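Local structure of xyloglucan-specific endo-beta-1,4-glucanase GH12 (Aspergillus niveus, 4NPR) at residues 101-110 / 189-198; 25-33 / 41-49. The protein probably hydrolyses internal beta-1,4-glucosidic linkages of xyloglucan, with retention of the beta configuration, to release xyloglucan oligosaccharides. All blocks are in the same frame, centred on the assembly; numbering follows the deposited sequence.

In the fold
The two contacts come in series along the chain, contact 2 (25-33 / 41-49) closing before contact 1 (101-110 / 189-198) opens. Their centres lie about 25 Å apart, on opposite sides of the centre of the chain, and their nearest atoms stay about 9 Å from each other. Both reach the six-stranded antiparallel sheet of the beta-jelly roll and mark its two borders: strand 25-27 is outermost at one border, strand 192-196 at the other. Contact 1 pairs that second border strand with strand 105-113. In contact 2, segment 25-33 leaves strand 25-27 and at S33 enters strand 33-36 of the nine-stranded sheet, beside strand 39-42, so it spans both sheets of the sandwich.

Contact 1. Residues 101-110 / 189-198; sequences VKSIDSTWKW and TTNSFSGDMR. With SO4 (sulfate ion), chain C.
D196 OD1 is gripped by two backbone amides that reach it from opposite faces of its carboxylate: I104 N across the contact at 2.8 Å, on the syn side, and R198 N at 3.0 Å within its own segment, the latter a capping bond at the turn into helix 198-207. Placing CG anti to the backbone N (chi1 -170°) brings the D196 carboxylate to this amide pair. D105 OD1 lies 3.9 Å from D196 OD1, the carboxylate planes nearly perpendicular; the two amides probably offset part of that repulsion. R198 also reaches back with its side chain, NH1 donating to V101 O at 2.7 Å, on a lone pair in the carbonyl plane.

Strands 105-110 and 192-196 run antiparallel as neighbours at the border of the six-stranded jelly-roll sheet, with S106-G195 and W108-F193 as the hydrogen-bonded pairs. In the non-hydrogen-bonded pair between them, T107 OG1 and S194 OG share a hydrogen bond of 2.9 Å. A sulfate, probably from the crystallisation liquor, lies near T107 and is hydrogen-bonded by T67 and S239. On the other side of the sheet, F193 and W108 turn inward to L143 of the second sheet, and S106 OG bonds to S239 O and Y123 OH. Just before strand 192-196 begins, N191 CA sits over the five-membered ring of W110, 3.8 Å from its centroid, while W110 NE1 bonds weakly to T190 O.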
loop_
_atom_site.group_PDB
_atom_site.type_symbol
_atom_site.label_atom_id
_atom_site.label_comp_id
_atom_site.label_asym_id
_atom_site.label_seq_id
_atom_site.Cartn_x
_atom_site.Cartn_y
_atom_site.Cartn_z
ATOM N N VAL A 101 -14.368 10.229 10.870
ATOM C CA VAL A 101 -14.097 10.115 9.439
ATOM C C VAL A 101 -15.383 9.772 8.671
ATOM O O VAL A 101 -15.922 8.690 8.890
ATOM C CB VAL A 101 -13.024 9.046 9.208
ATOM C CG1 VAL A 101 -12.960 8.647 7.741
ATOM C CG2 VAL A 101 -11.666 9.556 9.696
ATOM N N LYS A 102 -15.877 10.667 7.800
ATOM C CA LYS A 102 -17.087 10.383 6.981
ATOM C C LYS A 102 -16.772 9.445 5.821
ATOM O O LYS A 102 -17.535 8.542 5.520
ATOM C CB LYS A 102 -17.719 11.647 6.368
ATOM C CG LYS A 102 -18.513 12.526 7.332
ATOM C CD LYS A 102 -17.641 13.664 7.889
ATOM C CE LYS A 102 -18.250 14.363 9.113
ATOM N NZ LYS A 102 -19.255 15.390 8.719
ATOM N N SER A 103 -15.643 9.670 5.158
ATOM C CA SER A 103 -15.265 8.812 4.032
ATOM C C SER A 103 -13.785 8.844 3.716
ATOM O O SER A 103 -13.084 9.833 3.993
ATOM C CB SER A 103 -16.030 9.247 2.778
ATOM O OG SER A 103 -15.502 10.493 2.355
ATOM N N ILE A 104 -13.333 7.765 3.089
ATOM C CA ILE A 104 -12.025 7.731 2.421
ATOM C C ILE A 104 -12.174 7.211 0.977
ATOM O O ILE A 104 -11.760 6.094 0.668
ATOM C CB ILE A 104 -11.053 6.835 3.186
ATOM C CG1 ILE A 104 -11.161 7.046 4.692
ATOM C CG2 ILE A 104 -9.617 7.068 2.747
ATOM C CD1 ILE A 104 -10.381 5.980 5.432
ATOM N N ASP A 105 -12.797 8.003 0.106
ATOM C CA ASP A 105 -13.026 7.571 -1.275
ATOM C C ASP A 105 -11.694 7.450 -2.018
ATOM O O ASP A 105 -10.863 8.329 -1.911
ATOM C CB ASP A 105 -13.948 8.551 -2.021
ATOM C CG ASP A 105 -15.391 8.623 -1.414
ATOM O OD1 ASP A 105 -15.747 7.837 -0.488
ATOM O OD2 ASP A 105 -16.161 9.514 -1.870
ATOM N N SER A 106 -11.468 6.349 -2.738
ATOM C CA SER A 106 -10.229 6.192 -3.543
ATOM C C SER A 106 -10.518 5.541 -4.884
ATOM O O SER A 106 -11.332 4.632 -4.955
ATOM C CB SER A 106 -9.213 5.303 -2.801
ATOM O OG SER A 106 -7.958 5.201 -3.487
ATOM N N THR A 107 -9.808 5.941 -5.930
ATOM C CA THR A 107 -9.901 5.246 -7.204
ATOM C C THR A 107 -8.498 4.956 -7.710
ATOM O O THR A 107 -7.647 5.829 -7.681
ATOM C CB THR A 107 -10.691 6.085 -8.262
ATOM O OG1 THR A 107 -12.064 6.274 -7.839
ATOM C CG2 THR A 107 -10.660 5.392 -9.680
ATOM N N TRP A 108 -8.278 3.741 -8.213
ATOM C CA TRP A 108 -6.950 3.283 -8.546
ATOM C C TRP A 108 -7.075 2.374 -9.737
ATOM O O TRP A 108 -7.878 1.471 -9.733
ATOM C CB TRP A 108 -6.338 2.491 -7.372
ATOM C CG TRP A 108 -4.840 2.290 -7.377
ATOM C CD1 TRP A 108 -3.930 2.807 -8.269
ATOM C CD2 TRP A 108 -4.066 1.606 -6.381
ATOM N NE1 TRP A 108 -2.651 2.434 -7.913
ATOM C CE2 TRP A 108 -2.712 1.719 -6.745
ATOM C CE3 TRP A 108 -4.391 0.924 -5.215
ATOM C CZ2 TRP A 108 -1.699 1.158 -6.004
ATOM C CZ3 TRP A 108 -3.383 0.366 -4.467
ATOM C CH2 TRP A 108 -2.047 0.488 -4.864
ATOM N N LYS A 109 -6.256 2.642 -10.744
ATOM C CA LYS A 109 -6.064 1.780 -11.855
ATOM C C LYS A 109 -4.557 1.526 -12.013
ATOM O O LYS A 109 -3.755 2.487 -12.088
ATOM C CB LYS A 109 -6.606 2.480 -13.107
ATOM C CG LYS A 109 -6.217 1.810 -14.428
ATOM C CD LYS A 109 -6.731 0.373 -14.414
ATOM C CE LYS A 109 -6.738 -0.233 -15.799
ATOM N NZ LYS A 109 -5.373 -0.693 -16.123
ATOM N N TRP A 110 -4.156 0.264 -12.092
ATOM C CA TRP A 110 -2.736 -0.096 -12.267
ATOM C C TRP A 110 -2.542 -1.259 -13.198
ATOM O O TRP A 110 -3.477 -2.001 -13.513
ATOM C CB TRP A 110 -2.060 -0.442 -10.940
ATOM C CG TRP A 110 -2.709 -1.579 -10.186
ATOM C CD1 TRP A 110 -3.695 -1.466 -9.311
ATOM C CD2 TRP A 110 -2.414 -2.998 -10.286
ATOM N NE1 TRP A 110 -4.074 -2.722 -8.839
ATOM C CE2 TRP A 110 -3.298 -3.673 -9.427
ATOM C CE3 TRP A 110 -1.509 -3.753 -11.031
ATOM C CZ2 TRP A 110 -3.267 -5.048 -9.238
ATOM C CZ3 TRP A 110 -1.511 -5.166 -10.862
ATOM C CH2 TRP A 110 -2.385 -5.779 -9.982
ATOM N N THR A 189 -6.955 -11.059 -8.391
ATOM C CA THR A 189 -6.214 -9.885 -8.778
ATOM C C THR A 189 -7.148 -8.862 -9.387
ATOM O O THR A 189 -7.883 -9.187 -10.298
ATOM C CB THR A 189 -5.216 -10.258 -9.836
ATOM O OG1 THR A 189 -4.327 -11.216 -9.245
ATOM C CG2 THR A 189 -4.500 -8.996 -10.379
ATOM N N THR A 190 -7.013 -7.613 -8.939
ATOM C CA THR A 190 -7.958 -6.554 -9.187
ATOM C C THR A 190 -7.234 -5.263 -9.554
ATOM O O THR A 190 -6.843 -4.476 -8.685
ATOM C CB THR A 190 -8.766 -6.333 -7.922
ATOM O OG1 THR A 190 -9.410 -7.581 -7.559
ATOM C CG2 THR A 190 -9.794 -5.251 -8.131
ATOM N N ASN A 191 -7.045 -5.038 -10.861
ATOM C CA ASN A 191 -6.322 -3.880 -11.307
ATOM C C ASN A 191 -7.134 -2.615 -11.435
ATOM O O ASN A 191 -6.570 -1.585 -11.640
ATOM C CB ASN A 191 -5.572 -4.176 -12.594
ATOM C CG ASN A 191 -6.418 -3.958 -13.823
ATOM O OD1 ASN A 191 -7.448 -3.288 -13.797
ATOM N ND2 ASN A 191 -5.962 -4.480 -14.906
ATOM N N SER A 192 -8.446 -2.685 -11.297
ATOM C CA SER A 192 -9.305 -1.471 -11.316
ATOM C C SER A 192 -10.157 -1.473 -10.077
ATOM O O SER A 192 -10.746 -2.511 -9.770
ATOM C CB SER A 192 -10.257 -1.482 -12.527
ATOM O OG SER A 192 -9.511 -1.366 -13.720
ATOM N N PHE A 193 -10.239 -0.331 -9.390
ATOM C CA PHE A 193 -10.967 -0.218 -8.124
ATOM C C PHE A 193 -11.448 1.194 -7.852
ATOM O O PHE A 193 -10.716 2.133 -8.032
ATOM C CB PHE A 193 -10.059 -0.627 -6.939
ATOM C CG PHE A 193 -10.682 -0.395 -5.557
ATOM C CD1 PHE A 193 -11.674 -1.238 -5.073
ATOM C CD2 PHE A 193 -10.263 0.652 -4.753
ATOM C CE1 PHE A 193 -12.257 -1.022 -3.825
ATOM C CE2 PHE A 193 -10.833 0.880 -3.518
ATOM C CZ PHE A 193 -11.832 0.048 -3.046
ATOM N N SER A 194 -12.673 1.312 -7.362
ATOM C CA SER A 194 -13.219 2.574 -6.854
ATOM C C SER A 194 -14.110 2.298 -5.629
ATOM O O SER A 194 -15.063 1.521 -5.688
ATOM C CB SER A 194 -13.992 3.329 -7.951
ATOM O OG SER A 194 -14.421 4.609 -7.513
ATOM N N GLY A 195 -13.767 2.904 -4.495
ATOM C CA GLY A 195 -14.526 2.646 -3.268
ATOM C C GLY A 195 -14.186 3.462 -2.049
ATOM O O GLY A 195 -13.201 4.181 -2.015
ATOM N N ASP A 196 -15.039 3.328 -1.042
ATOM C CA ASP A 196 -14.837 4.003 0.226
ATOM C C ASP A 196 -13.900 3.170 1.117
ATOM O O ASP A 196 -14.292 2.121 1.625
ATOM C CB ASP A 196 -16.182 4.300 0.931
ATOM C CG ASP A 196 -16.001 5.205 2.136
ATOM O OD1 ASP A 196 -14.835 5.475 2.441
ATOM O OD2 ASP A 196 -16.969 5.682 2.776
ATOM N N MET A 197 -12.666 3.631 1.327
ATOM C CA MET A 197 -11.714 2.851 2.159
ATOM C C MET A 197 -12.134 2.762 3.657
ATOM O O MET A 197 -11.524 2.071 4.462
ATOM C CB MET A 197 -10.300 3.405 2.055
ATOM C CG MET A 197 -9.618 3.306 0.695
ATOM S SD MET A 197 -9.691 1.703 -0.139
ATOM C CE MET A 197 -8.484 0.764 0.790
ATOM N N ARG A 198 -13.221 3.431 4.012
ATOM C CA ARG A 198 -13.684 3.393 5.350
ATOM C C ARG A 198 -14.343 2.091 5.658
ATOM O O ARG A 198 -14.572 1.780 6.832
ATOM C CB ARG A 198 -14.638 4.528 5.608
ATOM C CG ARG A 198 -14.666 4.864 7.065
ATOM C CD ARG A 198 -15.741 5.874 7.343
ATOM N NE ARG A 198 -17.016 5.233 7.604
ATOM C CZ ARG A 198 -18.073 5.886 8.038
ATOM N NH1 ARG A 198 -18.006 7.170 8.257
ATOM N NH2 ARG A 198 -19.196 5.258 8.249
HETATM S S SO4 C . -10.844 10.356 -9.751
HETATM O O1 SO4 C . -11.485 9.020 -9.629
HETATM O O2 SO4 C . -9.374 10.131 -9.757
HETATM O O3 SO4 C . -11.291 10.968 -11.036
HETATM O O4 SO4 C . -11.230 11.248 -8.608
#

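Contact 2. Residues 25-33 / 41-49; sequences TQFCDQWGS and LYNNLWGQA
Q30 reaches across to L45 and Q48 with its side chain stretched out, CG anti to the backbone N (chi1 -162°) and the chain extended beyond it. From CB the chain leads to CG, which packs 3.6 Å from L45 CB and lies over the centre of the W31 ring. CD comes next, 3.4 Å from Q48 OE1, the two amides turned 40° against each other. OE1 lies 3.6 Å from Q48 OE1, with no bond between the two acceptors. At the tip, NE2 donates to L45 O at 3.2 Å, lying above that carbonyl plane, while Q48 N donates to the same oxygen from the opposite face. L45 N gives a nearly straight bond to Q30 O on a lone pair.

N43 sends its amide to the type I turn from D29 to G32, where D29 O is held from opposite faces by the turn's own G32 N and by N43 ND2, the latter at 2.9 Å. N43 CB meets the edge of the F27 ring, 3.8 Å from CE2. N43 N donates to G32 O at 2.9 Å beside the S33-Y42 pair, at the open end of the hairpin of strands 33-36 and 39-42.

The C28-C57 disulfide ties the residue just before the turn to strand 53-64, whose T58 and Q56 also bond N43. Strand 25-27 lies beside that strand in one sheet; in the other, Y42 sits between S33, its antiparallel non-hydrogen-bonded partner, and N88 of strand 87-97.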
loop_
_atom_site.group_PDB
_atom_site.type_symbol
_atom_site.label_atom_id
_atom_site.label_comp_id
_atom_site.label_asym_id
_atom_site.label_seq_id
_atom_site.Cartn_x
_atom_site.Cartn_y
_atom_site.Cartn_z
ATOM N N THR A 25 9.382 13.600 -13.622
ATOM C CA THR A 25 10.544 13.622 -12.707
ATOM C C THR A 25 10.788 12.170 -12.275
ATOM O O THR A 25 9.928 11.531 -11.620
ATOM C CB THR A 25 10.305 14.460 -11.414
ATOM O OG1 THR A 25 9.594 15.670 -11.721
ATOM C CG2 THR A 25 11.635 14.770 -10.674
ATOM N N GLN A 26 11.974 11.689 -12.638
ATOM C CA GLN A 26 12.396 10.309 -12.498
ATOM C C GLN A 26 13.568 10.301 -11.494
ATOM O O GLN A 26 14.479 11.124 -11.592
ATOM C CB GLN A 26 12.749 9.790 -13.903
ATOM C CG GLN A 26 14.061 9.035 -14.083
ATOM C CD GLN A 26 13.892 7.522 -14.077
ATOM O OE1 GLN A 26 13.355 6.955 -13.124
ATOM N NE2 GLN A 26 14.354 6.860 -15.134
ATOM N N PHE A 27 13.523 9.417 -10.499
ATOM C CA PHE A 27 14.603 9.346 -9.506
ATOM C C PHE A 27 14.808 7.904 -9.088
ATOM O O PHE A 27 13.842 7.185 -8.989
ATOM C CB PHE A 27 14.311 10.246 -8.295
ATOM C CG PHE A 27 12.896 10.166 -7.826
ATOM C CD1 PHE A 27 11.919 10.945 -8.411
ATOM C CD2 PHE A 27 12.525 9.264 -6.859
ATOM C CE1 PHE A 27 10.602 10.844 -8.020
ATOM C CE2 PHE A 27 11.201 9.165 -6.454
ATOM C CZ PHE A 27 10.242 9.957 -7.026
ATOM N N CYS A 28 16.073 7.536 -8.850
ATOM C CA CYS A 28 16.558 6.148 -8.592
ATOM C C CYS A 28 17.203 5.888 -7.236
ATOM O O CYS A 28 17.439 4.736 -6.874
ATOM C CB CYS A 28 17.620 5.778 -9.627
ATOM S SG CYS A 28 16.951 5.926 -11.292
ATOM N N ASP A 29 17.509 6.951 -6.506
ATOM C CA ASP A 29 18.174 6.820 -5.226
ATOM C C ASP A 29 17.220 6.284 -4.156
ATOM O O ASP A 29 15.983 6.459 -4.214
ATOM C CB ASP A 29 18.805 8.150 -4.777
ATOM C CG ASP A 29 17.788 9.293 -4.714
ATOM O OD1 ASP A 29 16.858 9.303 -5.578
ATOM O OD2 ASP A 29 17.940 10.170 -3.821
ATOM N N GLN A 30 17.839 5.617 -3.184
ATOM C CA GLN A 30 17.121 4.899 -2.161
ATOM C C GLN A 30 15.968 5.709 -1.541
ATOM O O GLN A 30 14.862 5.200 -1.376
ATOM C CB GLN A 30 18.095 4.464 -1.100
ATOM C CG GLN A 30 17.546 3.360 -0.216
ATOM C CD GLN A 30 18.587 2.803 0.737
ATOM O OE1 GLN A 30 19.643 3.399 0.931
ATOM N NE2 GLN A 30 18.298 1.645 1.310
ATOM N N TRP A 31 16.221 6.967 -1.224
ATOM C CA TRP A 31 15.208 7.816 -0.582
ATOM C C TRP A 31 14.687 8.921 -1.472
ATOM O O TRP A 31 14.252 9.921 -0.985
ATOM C CB TRP A 31 15.802 8.427 0.684
ATOM C CG TRP A 31 16.507 7.360 1.506
ATOM C CD1 TRP A 31 17.855 7.283 1.828
ATOM C CD2 TRP A 31 15.894 6.180 2.059
ATOM N NE1 TRP A 31 18.084 6.140 2.566
ATOM C CE2 TRP A 31 16.897 5.459 2.726
ATOM C CE3 TRP A 31 14.590 5.689 2.076
ATOM C CZ2 TRP A 31 16.635 4.258 3.374
ATOM C CZ3 TRP A 31 14.333 4.476 2.744
ATOM C CH2 TRP A 31 15.344 3.800 3.387
ATOM N N GLY A 32 14.707 8.747 -2.784
ATOM C CA GLY A 32 14.163 9.737 -3.690
ATOM C C GLY A 32 12.692 9.967 -3.405
ATOM O O GLY A 32 11.961 9.009 -3.108
ATOM N N SER A 33 12.274 11.241 -3.494
ATOM C CA SER A 33 10.855 11.656 -3.451
ATOM C C SER A 33 10.568 13.030 -4.084
ATOM O O SER A 33 11.467 13.802 -4.384
ATOM C CB SER A 33 10.325 11.631 -2.020
ATOM O OG SER A 33 10.819 12.695 -1.241
ATOM N N LEU A 41 5.450 11.349 -3.458
ATOM C CA LEU A 41 5.673 10.093 -4.119
ATOM C C LEU A 41 7.072 9.670 -3.765
ATOM O O LEU A 41 7.996 10.448 -3.921
ATOM C CB LEU A 41 5.517 10.266 -5.627
ATOM C CG LEU A 41 5.766 9.075 -6.540
ATOM C CD1 LEU A 41 4.653 8.050 -6.429
ATOM C CD2 LEU A 41 5.821 9.537 -7.991
ATOM N N TYR A 42 7.231 8.431 -3.337
ATOM C CA TYR A 42 8.483 7.933 -2.750
ATOM C C TYR A 42 8.992 6.745 -3.515
ATOM O O TYR A 42 8.208 5.923 -3.924
ATOM C CB TYR A 42 8.245 7.414 -1.327
ATOM C CG TYR A 42 7.884 8.431 -0.283
ATOM C CD1 TYR A 42 8.894 9.109 0.432
ATOM C CD2 TYR A 42 6.536 8.697 0.043
ATOM C CE1 TYR A 42 8.579 10.022 1.428
ATOM C CE2 TYR A 42 6.210 9.624 1.044
ATOM C CZ TYR A 42 7.236 10.268 1.733
ATOM O OH TYR A 42 6.979 11.179 2.716
ATOM N N ASN A 43 10.299 6.650 -3.659
ATOM C CA ASN A 43 10.973 5.470 -4.188
ATOM C C ASN A 43 11.139 4.459 -3.020
ATOM O O ASN A 43 10.750 3.281 -3.141
ATOM C CB ASN A 43 12.330 5.899 -4.789
ATOM C CG ASN A 43 12.872 4.946 -5.825
ATOM O OD1 ASN A 43 12.155 4.312 -6.560
ATOM N ND2 ASN A 43 14.168 4.893 -5.908
ATOM N N ASN A 44 11.679 4.920 -1.887
ATOM C CA ASN A 44 11.607 4.170 -0.618
ATOM C C ASN A 44 12.133 2.726 -0.764
ATOM O O ASN A 44 11.416 1.754 -0.592
ATOM C CB ASN A 44 10.160 4.224 -0.104
ATOM C CG ASN A 44 9.958 3.547 1.249
ATOM O OD1 ASN A 44 10.837 3.492 2.073
ATOM N ND2 ASN A 44 8.757 3.044 1.472
ATOM N N LEU A 45 13.415 2.615 -1.069
ATOM C CA LEU A 45 14.058 1.332 -1.255
ATOM C C LEU A 45 14.540 0.747 0.089
ATOM O O LEU A 45 15.636 0.229 0.215
ATOM C CB LEU A 45 15.237 1.507 -2.215
ATOM C CG LEU A 45 14.910 2.126 -3.568
ATOM C CD1 LEU A 45 16.075 1.996 -4.539
ATOM C CD2 LEU A 45 13.703 1.408 -4.142
ATOM N N TRP A 46 13.697 0.819 1.104
ATOM C CA TRP A 46 14.126 0.473 2.457
ATOM C C TRP A 46 14.765 -0.929 2.561
ATOM O O TRP A 46 15.576 -1.170 3.442
ATOM C CB TRP A 46 12.949 0.623 3.416
ATOM C CG TRP A 46 11.842 -0.346 3.243
ATOM C CD1 TRP A 46 10.691 -0.144 2.543
ATOM C CD2 TRP A 46 11.748 -1.679 3.785
ATOM N NE1 TRP A 46 9.885 -1.267 2.618
ATOM C CE2 TRP A 46 10.516 -2.217 3.367
ATOM C CE3 TRP A 46 12.583 -2.459 4.576
ATOM C CZ2 TRP A 46 10.091 -3.480 3.730
ATOM C CZ3 TRP A 46 12.158 -3.719 4.947
ATOM C CH2 TRP A 46 10.917 -4.217 4.522
ATOM N N GLY A 47 14.435 -1.832 1.639
ATOM C CA GLY A 47 14.817 -3.191 1.772
ATOM C C GLY A 47 15.867 -3.615 0.800
ATOM O O GLY A 47 16.050 -4.827 0.651
ATOM N N GLN A 48 16.526 -2.653 0.127
ATOM C CA GLN A 48 17.676 -2.898 -0.782
ATOM C C GLN A 48 18.669 -3.879 -0.261
ATOM O O GLN A 48 19.205 -4.656 -1.027
ATOM C CB GLN A 48 18.577 -1.670 -0.895
ATOM C CG GLN A 48 18.135 -0.557 -1.793
ATOM C CD GLN A 48 19.288 0.310 -2.238
ATOM O OE1 GLN A 48 20.131 0.704 -1.436
ATOM N NE2 GLN A 48 19.322 0.625 -3.550
ATOM N N ALA A 49 19.031 -3.737 1.016
ATOM C CA ALA A 49 20.173 -4.457 1.537
ATOM C C ALA A 49 19.894 -5.952 1.611
ATOM O O ALA A 49 20.814 -6.730 1.685
ATOM C CB ALA A 49 20.592 -3.911 2.892
#